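Local coordinates for probable endoglucanase (Gluconacetobacter xylinus, PDB 1WZZ), which hydrolyses internal beta-1,4-glucosidic linkages of cellulose and carboxymethyl-cellulose as a secreted family 8 endoglucanase, at residues 22-30 with 308-319; 265-273 with 281-289. All coordinates share one frame; numbering follows the deposited sequence.

Contact 1 of 2, residues 22-30 with 308-319; sequences QWAIFRAKY and TLDHAPDYYSAA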
loop_
_atom_site.group_PDB
_atom_site.type_symbol
_atom_site.label_atom_id
_atom_site.label_comp_id
_atom_site.label_asym_id
_atom_site.label_seq_id
_atom_site.Cartn_x
_atom_site.Cartn_y
_atom_site.Cartn_z
ATOM N N GLN A 22 10.520 -12.027 10.885
ATOM C CA GLN A 22 10.540 -11.693 9.466
ATOM C C GLN A 22 11.187 -10.326 9.244
ATOM O O GLN A 22 11.891 -10.131 8.269
ATOM C CB GLN A 22 9.123 -11.741 8.880
ATOM C CG GLN A 22 8.524 -13.128 8.984
ATOM C CD GLN A 22 9.407 -14.195 8.331
ATOM O OE1 GLN A 22 9.845 -14.053 7.196
ATOM N NE2 GLN A 22 9.665 -15.277 9.074
ATOM N N TRP A 23 10.940 -9.378 10.146
ATOM C CA TRP A 23 11.580 -8.073 10.034
ATOM C C TRP A 23 13.116 -8.252 10.079
ATOM O O TRP A 23 13.850 -7.574 9.345
ATOM C CB TRP A 23 11.122 -7.160 11.201
ATOM C CG TRP A 23 12.041 -5.958 11.387
ATOM C CD1 TRP A 23 12.791 -5.676 12.494
ATOM C CD2 TRP A 23 12.336 -4.923 10.425
ATOM N NE1 TRP A 23 13.541 -4.540 12.279
ATOM C CE2 TRP A 23 13.281 -4.055 11.027
ATOM C CE3 TRP A 23 11.906 -4.644 9.119
ATOM C CZ2 TRP A 23 13.803 -2.932 10.370
ATOM C CZ3 TRP A 23 12.438 -3.504 8.455
ATOM C CH2 TRP A 23 13.375 -2.672 9.093
ATOM N N ALA A 24 13.602 -9.140 10.942
ATOM C CA ALA A 24 15.049 -9.340 11.016
ATOM C C ALA A 24 15.630 -9.706 9.667
ATOM O O ALA A 24 16.725 -9.250 9.299
ATOM C CB ALA A 24 15.391 -10.404 12.047
ATOM N N ILE A 25 14.903 -10.525 8.903
ATOM C CA ILE A 25 15.373 -10.907 7.581
ATOM C C ILE A 25 15.305 -9.725 6.615
ATOM O O ILE A 25 16.245 -9.449 5.880
ATOM C CB ILE A 25 14.538 -12.107 7.028
ATOM C CG1 ILE A 25 14.723 -13.309 7.961
ATOM C CG2 ILE A 25 14.980 -12.452 5.583
ATOM C CD1 ILE A 25 13.719 -14.452 7.676
ATOM N N PHE A 26 14.189 -9.003 6.632
ATOM C CA PHE A 26 14.028 -7.858 5.752
ATOM C C PHE A 26 15.132 -6.808 5.996
ATOM O O PHE A 26 15.728 -6.263 5.063
ATOM C CB PHE A 26 12.661 -7.231 6.013
ATOM C CG PHE A 26 12.311 -6.113 5.061
ATOM C CD1 PHE A 26 11.518 -6.353 3.938
ATOM C CD2 PHE A 26 12.724 -4.829 5.324
ATOM C CE1 PHE A 26 11.132 -5.298 3.092
ATOM C CE2 PHE A 26 12.348 -3.775 4.493
ATOM C CZ PHE A 26 11.548 -4.019 3.378
ATOM N N ARG A 27 15.366 -6.529 7.268
ATOM C CA ARG A 27 16.378 -5.558 7.695
ATOM C C ARG A 27 17.777 -5.966 7.195
ATOM O O ARG A 27 18.556 -5.167 6.661
ATOM C CB ARG A 27 16.345 -5.485 9.219
ATOM C CG ARG A 27 17.368 -4.530 9.881
ATOM C CD ARG A 27 17.261 -4.555 11.416
ATOM N NE ARG A 27 17.488 -5.890 11.990
ATOM C CZ ARG A 27 17.208 -6.249 13.249
ATOM N NH1 ARG A 27 16.676 -5.381 14.108
ATOM N NH2 ARG A 27 17.459 -7.492 13.658
ATOM N N ALA A 28 18.083 -7.238 7.351
ATOM C CA ALA A 28 19.381 -7.729 6.936
ATOM C C ALA A 28 19.602 -7.552 5.449
ATOM O O ALA A 28 20.696 -7.179 5.010
ATOM C CB ALA A 28 19.496 -9.195 7.313
ATOM N N LYS A 29 18.551 -7.799 4.673
ATOM C CA LYS A 29 18.638 -7.721 3.233
ATOM C C LYS A 29 18.529 -6.342 2.627
ATOM O O LYS A 29 19.248 -6.019 1.678
ATOM C CB LYS A 29 17.539 -8.578 2.580
ATOM C CG LYS A 29 17.698 -10.091 2.733
ATOM C CD LYS A 29 16.573 -10.835 2.035
ATOM C CE LYS A 29 16.812 -12.345 2.079
ATOM N NZ LYS A 29 15.667 -13.078 1.497
ATOM N N TYR A 30 17.642 -5.520 3.183
ATOM C CA TYR A 30 17.346 -4.243 2.541
ATOM C C TYR A 30 17.604 -2.917 3.234
ATOM O O TYR A 30 17.459 -1.867 2.596
ATOM C CB TYR A 30 15.864 -4.275 2.115
ATOM C CG TYR A 30 15.481 -5.533 1.362
ATOM C CD1 TYR A 30 14.569 -6.440 1.891
ATOM C CD2 TYR A 30 16.057 -5.821 0.125
ATOM C CE1 TYR A 30 14.239 -7.617 1.202
ATOM C CE2 TYR A 30 15.732 -6.987 -0.563
ATOM C CZ TYR A 30 14.828 -7.871 -0.024
ATOM O OH TYR A 30 14.486 -8.989 -0.756
ATOM N N THR A 308 7.805 -17.412 4.129
ATOM C CA THR A 308 8.776 -16.686 4.960
ATOM C C THR A 308 9.782 -15.964 4.071
ATOM O O THR A 308 10.042 -16.344 2.902
ATOM C CB THR A 308 9.509 -17.634 5.959
ATOM O OG1 THR A 308 10.129 -18.700 5.233
ATOM C CG2 THR A 308 8.501 -18.198 6.973
ATOM N N LEU A 309 10.377 -14.907 4.605
ATOM C CA LEU A 309 11.272 -14.075 3.818
ATOM C C LEU A 309 12.609 -14.686 3.414
ATOM O O LEU A 309 13.253 -14.194 2.489
ATOM C CB LEU A 309 11.486 -12.719 4.543
ATOM C CG LEU A 309 10.478 -11.630 4.141
ATOM C CD1 LEU A 309 9.076 -12.022 4.541
ATOM C CD2 LEU A 309 10.870 -10.295 4.771
ATOM N N ASP A 310 13.032 -15.735 4.110
ATOM C CA ASP A 310 14.281 -16.361 3.728
ATOM C C ASP A 310 14.139 -17.038 2.357
ATOM O O ASP A 310 15.141 -17.382 1.726
ATOM C CB ASP A 310 14.750 -17.351 4.805
ATOM C CG ASP A 310 13.665 -18.299 5.266
ATOM O OD1 ASP A 310 12.584 -17.836 5.694
ATOM O OD2 ASP A 310 13.905 -19.530 5.230
ATOM N N HIS A 311 12.899 -17.184 1.892
ATOM C CA HIS A 311 12.603 -17.778 0.593
ATOM C C HIS A 311 12.125 -16.751 -0.429
ATOM O O HIS A 311 11.768 -17.117 -1.552
ATOM C CB HIS A 311 11.537 -18.868 0.742
ATOM C CG HIS A 311 11.987 -20.020 1.581
ATOM N ND1 HIS A 311 11.254 -20.502 2.645
ATOM C CD2 HIS A 311 13.148 -20.717 1.576
ATOM C CE1 HIS A 311 11.947 -21.442 3.263
ATOM N NE2 HIS A 311 13.099 -21.590 2.636
ATOM N N ALA A 312 12.114 -15.469 -0.046
ATOM C CA ALA A 312 11.649 -14.414 -0.937
ATOM C C ALA A 312 12.564 -14.264 -2.143
ATOM O O ALA A 312 13.788 -14.117 -1.999
ATOM C CB ALA A 312 11.582 -13.072 -0.173
ATOM N N PRO A 313 11.988 -14.254 -3.350
ATOM C CA PRO A 313 12.824 -14.127 -4.555
ATOM C C PRO A 313 13.350 -12.741 -4.806
ATOM O O PRO A 313 14.365 -12.568 -5.490
ATOM C CB PRO A 313 11.902 -14.619 -5.672
ATOM C CG PRO A 313 10.510 -14.236 -5.153
ATOM C CD PRO A 313 10.593 -14.606 -3.693
ATOM N N ASP A 314 12.664 -11.740 -4.258
ATOM C CA ASP A 314 13.084 -10.367 -4.440
ATOM C C ASP A 314 12.440 -9.461 -3.416
ATOM O O ASP A 314 11.625 -9.903 -2.596
ATOM C CB ASP A 314 12.745 -9.865 -5.850
ATOM C CG ASP A 314 11.254 -9.974 -6.197
ATOM O OD1 ASP A 314 10.405 -10.184 -5.304
ATOM O OD2 ASP A 314 10.926 -9.834 -7.404
ATOM N N TYR A 315 12.832 -8.192 -3.467
ATOM C CA TYR A 315 12.304 -7.192 -2.564
ATOM C C TYR A 315 10.779 -7.102 -2.611
ATOM O O TYR A 315 10.107 -7.092 -1.581
ATOM C CB TYR A 315 12.895 -5.822 -2.906
ATOM C CG TYR A 315 12.203 -4.719 -2.170
ATOM C CD1 TYR A 315 11.048 -4.115 -2.688
ATOM C CD2 TYR A 315 12.628 -4.348 -0.899
ATOM C CE1 TYR A 315 10.339 -3.187 -1.953
ATOM C CE2 TYR A 315 11.927 -3.429 -0.153
ATOM C CZ TYR A 315 10.785 -2.847 -0.679
ATOM O OH TYR A 315 10.100 -1.909 0.050
ATOM N N TYR A 316 10.226 -7.019 -3.816
ATOM C CA TYR A 316 8.776 -6.898 -3.941
ATOM C C TYR A 316 8.039 -7.972 -3.151
ATOM O O TYR A 316 7.101 -7.690 -2.389
ATOM C CB TYR A 316 8.349 -6.986 -5.409
ATOM C CG TYR A 316 6.848 -6.943 -5.557
ATOM C CD1 TYR A 316 6.178 -5.719 -5.719
ATOM C CD2 TYR A 316 6.088 -8.106 -5.466
ATOM C CE1 TYR A 316 4.784 -5.670 -5.786
ATOM C CE2 TYR A 316 4.712 -8.066 -5.506
ATOM C CZ TYR A 316 4.055 -6.852 -5.669
ATOM O OH TYR A 316 2.666 -6.851 -5.703
ATOM N N SER A 317 8.447 -9.221 -3.336
ATOM C CA SER A 317 7.768 -10.313 -2.651
ATOM C C SER A 317 7.994 -10.255 -1.141
ATOM O O SER A 317 7.085 -10.502 -0.358
ATOM C CB SER A 317 8.237 -11.675 -3.203
ATOM O OG SER A 317 7.454 -12.739 -2.664
ATOM N N ALA A 318 9.214 -9.925 -0.738
ATOM C CA ALA A 318 9.520 -9.841 0.692
ATOM C C ALA A 318 8.670 -8.792 1.388
ATOM O O ALA A 318 8.124 -9.039 2.452
ATOM C CB ALA A 318 10.977 -9.509 0.880
ATOM N N ALA A 319 8.595 -7.601 0.804
ATOM C CA ALA A 319 7.823 -6.537 1.427
ATOM C C ALA A 319 6.346 -6.880 1.492
ATOM O O ALA A 319 5.690 -6.677 2.507
ATOM C CB ALA A 319 8.013 -5.228 0.654
HETATM O O HOH W 1 11.792 -17.506 8.598
#
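Tyr315 turns its ring edge into Tyr30: CD2 sits over the centre of the Tyr30 ring, 3.8 Å from Tyr30 CG, and the two planes stand 83° apart, a T-shaped pair. The Tyr30 ring is sandwiched, because CB of Lys29, its neighbour in the chain, lies on the opposite face. One carbon further round the Tyr315 ring, CE2 comes within 3.6 Å of Phe26 CZ, and these two rings meet obliquely. With CG anti to the backbone N (chi1 -174°), Phe26 swings its ring toward the helix that starts at Tyr315, and CE1 approaches Ala319 CA and CB. Ala318 CB fills in beside Tyr30 CE1, 3.8 Å away.

Toward the start of 22-30 the partner is Leu309, on a short 3-10 turn. Its CB meets Ile25 CG2, while CD2 reaches the edge of the Phe26 ring and lies 3.8 Å from Phe26 CB. Polar bonds grip the backbone of this leucine at both ends. Gln22, bent at chi2, brings OE1 to Leu309 N for a nearly straight 2.8 Å bond, and a water joins Gln22 NE2 to Asp310 OD1. Lys29 runs out fully extended to place NZ 2.8 Å from Leu309 O, which also accepts from Ala312 N on the other face of its carbonyl plane. Past the turn, Asp314 N-caps the second helix through OD1 and Ser317 N.

Tyr53 of helix 48-61 also touches Tyr315, whose side chain is about 6 Å from that of Glu49, the probable proton donor. The segments 22-30 and 315-319 run nearly antiparallel, at 154°. The aromatic cluster thus packs the first helix against the last, consistent with these two closing the (alpha/alpha)6 barrel of family 8 hydrolases.

Contact 2 of 2, residues 265-273 with 281-289; sequences NFGANALPG and ARSPYNAPP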
loop_
_atom_site.group_PDB
_atom_site.type_symbol
_atom_site.label_atom_id
_atom_site.label_comp_id
_atom_site.label_asym_id
_atom_site.label_seq_id
_atom_site.Cartn_x
_atom_site.Cartn_y
_atom_site.Cartn_z
ATOM N N ASN A 265 -9.635 -20.796 -7.868
ATOM C CA ASN A 265 -9.666 -21.253 -9.251
ATOM C C ASN A 265 -8.260 -21.733 -9.614
ATOM O O ASN A 265 -8.091 -22.670 -10.390
ATOM C CB ASN A 265 -10.023 -20.118 -10.210
ATOM C CG ASN A 265 -9.904 -20.543 -11.657
ATOM O OD1 ASN A 265 -10.660 -21.394 -12.111
ATOM N ND2 ASN A 265 -8.946 -19.982 -12.374
ATOM N N PHE A 266 -7.256 -21.092 -9.033
ATOM C CA PHE A 266 -5.859 -21.407 -9.307
ATOM C C PHE A 266 -5.151 -22.343 -8.328
ATOM O O PHE A 266 -4.384 -23.221 -8.731
ATOM C CB PHE A 266 -5.058 -20.094 -9.388
ATOM C CG PHE A 266 -5.547 -19.165 -10.459
ATOM C CD1 PHE A 266 -5.174 -19.361 -11.788
ATOM C CD2 PHE A 266 -6.433 -18.129 -10.161
ATOM C CE1 PHE A 266 -5.680 -18.549 -12.797
ATOM C CE2 PHE A 266 -6.940 -17.322 -11.154
ATOM C CZ PHE A 266 -6.567 -17.525 -12.483
ATOM N N GLY A 267 -5.381 -22.129 -7.031
ATOM C CA GLY A 267 -4.712 -22.920 -6.013
ATOM C C GLY A 267 -3.356 -22.318 -5.693
ATOM O O GLY A 267 -2.824 -21.491 -6.460
ATOM N N ALA A 268 -2.776 -22.732 -4.567
ATOM C CA ALA A 268 -1.485 -22.208 -4.117
ATOM C C ALA A 268 -0.268 -22.309 -5.024
ATOM O O ALA A 268 0.682 -21.553 -4.854
ATOM C CB ALA A 268 -1.137 -22.835 -2.752
ATOM N N ASN A 269 -0.256 -23.253 -5.963
ATOM C CA ASN A 269 0.901 -23.390 -6.821
ATOM C C ASN A 269 0.717 -22.791 -8.197
ATOM O O ASN A 269 1.565 -23.006 -9.071
ATOM C CB ASN A 269 1.257 -24.881 -6.950
ATOM C CG ASN A 269 1.435 -25.550 -5.596
ATOM O OD1 ASN A 269 2.173 -25.055 -4.743
ATOM N ND2 ASN A 269 0.763 -26.686 -5.394
ATOM N N ALA A 270 -0.353 -22.009 -8.402
ATOM C CA ALA A 270 -0.585 -21.469 -9.737
ATOM C C ALA A 270 -1.203 -20.074 -9.726
ATOM O O ALA A 270 -1.867 -19.657 -10.673
ATOM C CB ALA A 270 -1.500 -22.426 -10.512
ATOM N N LEU A 271 -0.996 -19.325 -8.651
ATOM C CA LEU A 271 -1.586 -17.982 -8.655
ATOM C C LEU A 271 -0.937 -17.130 -9.735
ATOM O O LEU A 271 0.284 -17.175 -9.954
ATOM C CB LEU A 271 -1.378 -17.312 -7.293
ATOM C CG LEU A 271 -2.076 -18.008 -6.131
ATOM C CD1 LEU A 271 -1.670 -17.269 -4.847
ATOM C CD2 LEU A 271 -3.581 -17.957 -6.294
ATOM N N PRO A 272 -1.735 -16.310 -10.437
ATOM C CA PRO A 272 -1.161 -15.467 -11.496
ATOM C C PRO A 272 -0.561 -14.133 -10.976
ATOM O O PRO A 272 -1.091 -13.538 -10.036
ATOM C CB PRO A 272 -2.366 -15.238 -12.428
ATOM C CG PRO A 272 -3.493 -15.141 -11.459
ATOM C CD PRO A 272 -3.205 -16.305 -10.481
ATOM N N GLY A 273 0.521 -13.680 -11.605
ATOM C CA GLY A 273 1.135 -12.404 -11.253
ATOM C C GLY A 273 0.243 -11.287 -11.777
ATOM O O GLY A 273 0.234 -10.164 -11.249
ATOM N N ALA A 281 -6.965 -13.290 -19.840
ATOM C CA ALA A 281 -5.629 -13.876 -20.003
ATOM C C ALA A 281 -4.836 -13.688 -18.729
ATOM O O ALA A 281 -5.075 -12.735 -17.981
ATOM C CB ALA A 281 -4.882 -13.217 -21.130
ATOM N N ARG A 282 -3.899 -14.593 -18.487
ATOM C CA ARG A 282 -3.073 -14.470 -17.279
ATOM C C ARG A 282 -1.599 -14.410 -17.643
ATOM O O ARG A 282 -1.177 -14.700 -18.792
ATOM C CB ARG A 282 -3.290 -15.665 -16.349
ATOM C CG ARG A 282 -2.790 -16.974 -16.990
ATOM C CD ARG A 282 -2.602 -18.078 -15.956
ATOM N NE ARG A 282 -1.406 -17.830 -15.143
ATOM C CZ ARG A 282 -1.157 -18.444 -13.978
ATOM N NH1 ARG A 282 -0.048 -18.146 -13.298
ATOM N NH2 ARG A 282 -1.982 -19.369 -13.504
ATOM N N SER A 283 -0.790 -14.061 -16.650
ATOM C CA SER A 283 0.645 -13.961 -16.834
ATOM C C SER A 283 1.207 -15.336 -17.156
ATOM O O SER A 283 0.733 -16.342 -16.628
ATOM C CB SER A 283 1.307 -13.448 -15.550
ATOM O OG SER A 283 0.920 -14.261 -14.431
ATOM N N PRO A 284 2.213 -15.398 -18.032
ATOM C CA PRO A 284 2.836 -16.684 -18.388
ATOM C C PRO A 284 3.868 -17.102 -17.324
ATOM O O PRO A 284 4.914 -17.673 -17.615
ATOM C CB PRO A 284 3.456 -16.397 -19.756
ATOM C CG PRO A 284 3.920 -14.965 -19.597
ATOM C CD PRO A 284 2.736 -14.301 -18.864
ATOM N N TYR A 285 3.585 -16.731 -16.073
ATOM C CA TYR A 285 4.409 -17.105 -14.938
ATOM C C TYR A 285 3.520 -17.028 -13.701
ATOM O O TYR A 285 2.434 -16.470 -13.765
ATOM C CB TYR A 285 5.605 -16.164 -14.785
ATOM C CG TYR A 285 5.265 -14.705 -14.731
ATOM C CD1 TYR A 285 5.322 -13.926 -15.879
ATOM C CD2 TYR A 285 4.912 -14.088 -13.519
ATOM C CE1 TYR A 285 5.042 -12.567 -15.835
ATOM C CE2 TYR A 285 4.626 -12.728 -13.470
ATOM C CZ TYR A 285 4.698 -11.978 -14.631
ATOM O OH TYR A 285 4.466 -10.631 -14.595
ATOM N N ASN A 286 3.970 -17.628 -12.597
ATOM C CA ASN A 286 3.210 -17.606 -11.358
ATOM C C ASN A 286 3.601 -16.390 -10.532
ATOM O O ASN A 286 4.689 -15.839 -10.675
ATOM C CB ASN A 286 3.464 -18.882 -10.558
ATOM C CG ASN A 286 2.874 -20.106 -11.234
ATOM O OD1 ASN A 286 1.760 -20.058 -11.790
ATOM N ND2 ASN A 286 3.611 -21.212 -11.186
ATOM N N ALA A 287 2.668 -15.965 -9.703
ATOM C CA ALA A 287 2.891 -14.796 -8.851
ATOM C C ALA A 287 3.968 -15.037 -7.826
ATOM O O ALA A 287 4.256 -16.168 -7.486
ATOM C CB ALA A 287 1.600 -14.483 -8.128
ATOM N N PRO A 288 4.574 -13.955 -7.308
ATOM C CA PRO A 288 5.597 -14.172 -6.289
ATOM C C PRO A 288 4.876 -14.640 -5.009
ATOM O O PRO A 288 3.646 -14.485 -4.854
ATOM C CB PRO A 288 6.242 -12.790 -6.145
ATOM C CG PRO A 288 5.151 -11.874 -6.439
ATOM C CD PRO A 288 4.482 -12.533 -7.665
ATOM N N PRO A 289 5.631 -15.216 -4.069
ATOM C CA PRO A 289 5.054 -15.704 -2.826
ATOM C C PRO A 289 4.227 -14.676 -2.073
ATOM O O PRO A 289 3.299 -15.033 -1.370
ATOM C CB PRO A 289 6.268 -16.169 -2.040
ATOM C CG PRO A 289 7.165 -16.677 -3.157
ATOM C CD PRO A 289 7.027 -15.647 -4.229
#
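Arg282 lays one face of its guanidinium against Pro272, with NH1 3.4 Å from Pro272 CA and CZ close to CB of the same proline. From the group's edge, NH2 donates to Ala270 O at 2.8 Å, the oxygen tilted 23° from the guanidinium plane. The Phe266 ring stands almost perpendicular to this group, its CD1 3.6 Å from Arg282 NH2, and Pro272 CD covers one face of that ring. Two more bonds join the two segments directly: Ala287 N to Leu271 O at 2.7 Å, and Gly273 N to Ser283 OG at 2.9 Å.

The next shell holds the arginine in place. Bent at chi3 (-74°), it folds back on its own segment, giving NE to Ser283 O and NH1 to Tyr285 O, both oxygens in the guanidinium plane. Ser283 OG also donates to Tyr285 O, from the opposite face of that carbonyl to NH1. Farther out, Leu271 packs on Leu292 of helix 289-297, and Tyr285 OH bonds to Tyr236.

Main-chain carbonyls are therefore the chief acceptors, and these bonds tie 265-273 to 281-289 between helices 253-266 and 289-297. The carbonyl dipoles probably help to balance the arginine's charge.

Both contacts are partly buried, but contact 1 joins distant parts of the chain, the first and last helices, whereas contact 2 closes a local excursion nested within that long span. Their chemistry follows: contact 1 packs aromatic and aliphatic groups near the probable catalytic residues, with polar bonds gathered round the 3-10 turn, while contact 2, away from the annotated sites, relies on hydrogen bonds to backbone between irregular loops. They meet directly where 281-289 runs up to the last helix. Pro288 and Pro289 pack against Ser317, Pro288 also against Tyr316, and Pro289 against Pro313, so the start of helix 315-331 touches the loop of contact 2 as well as helix 18-30.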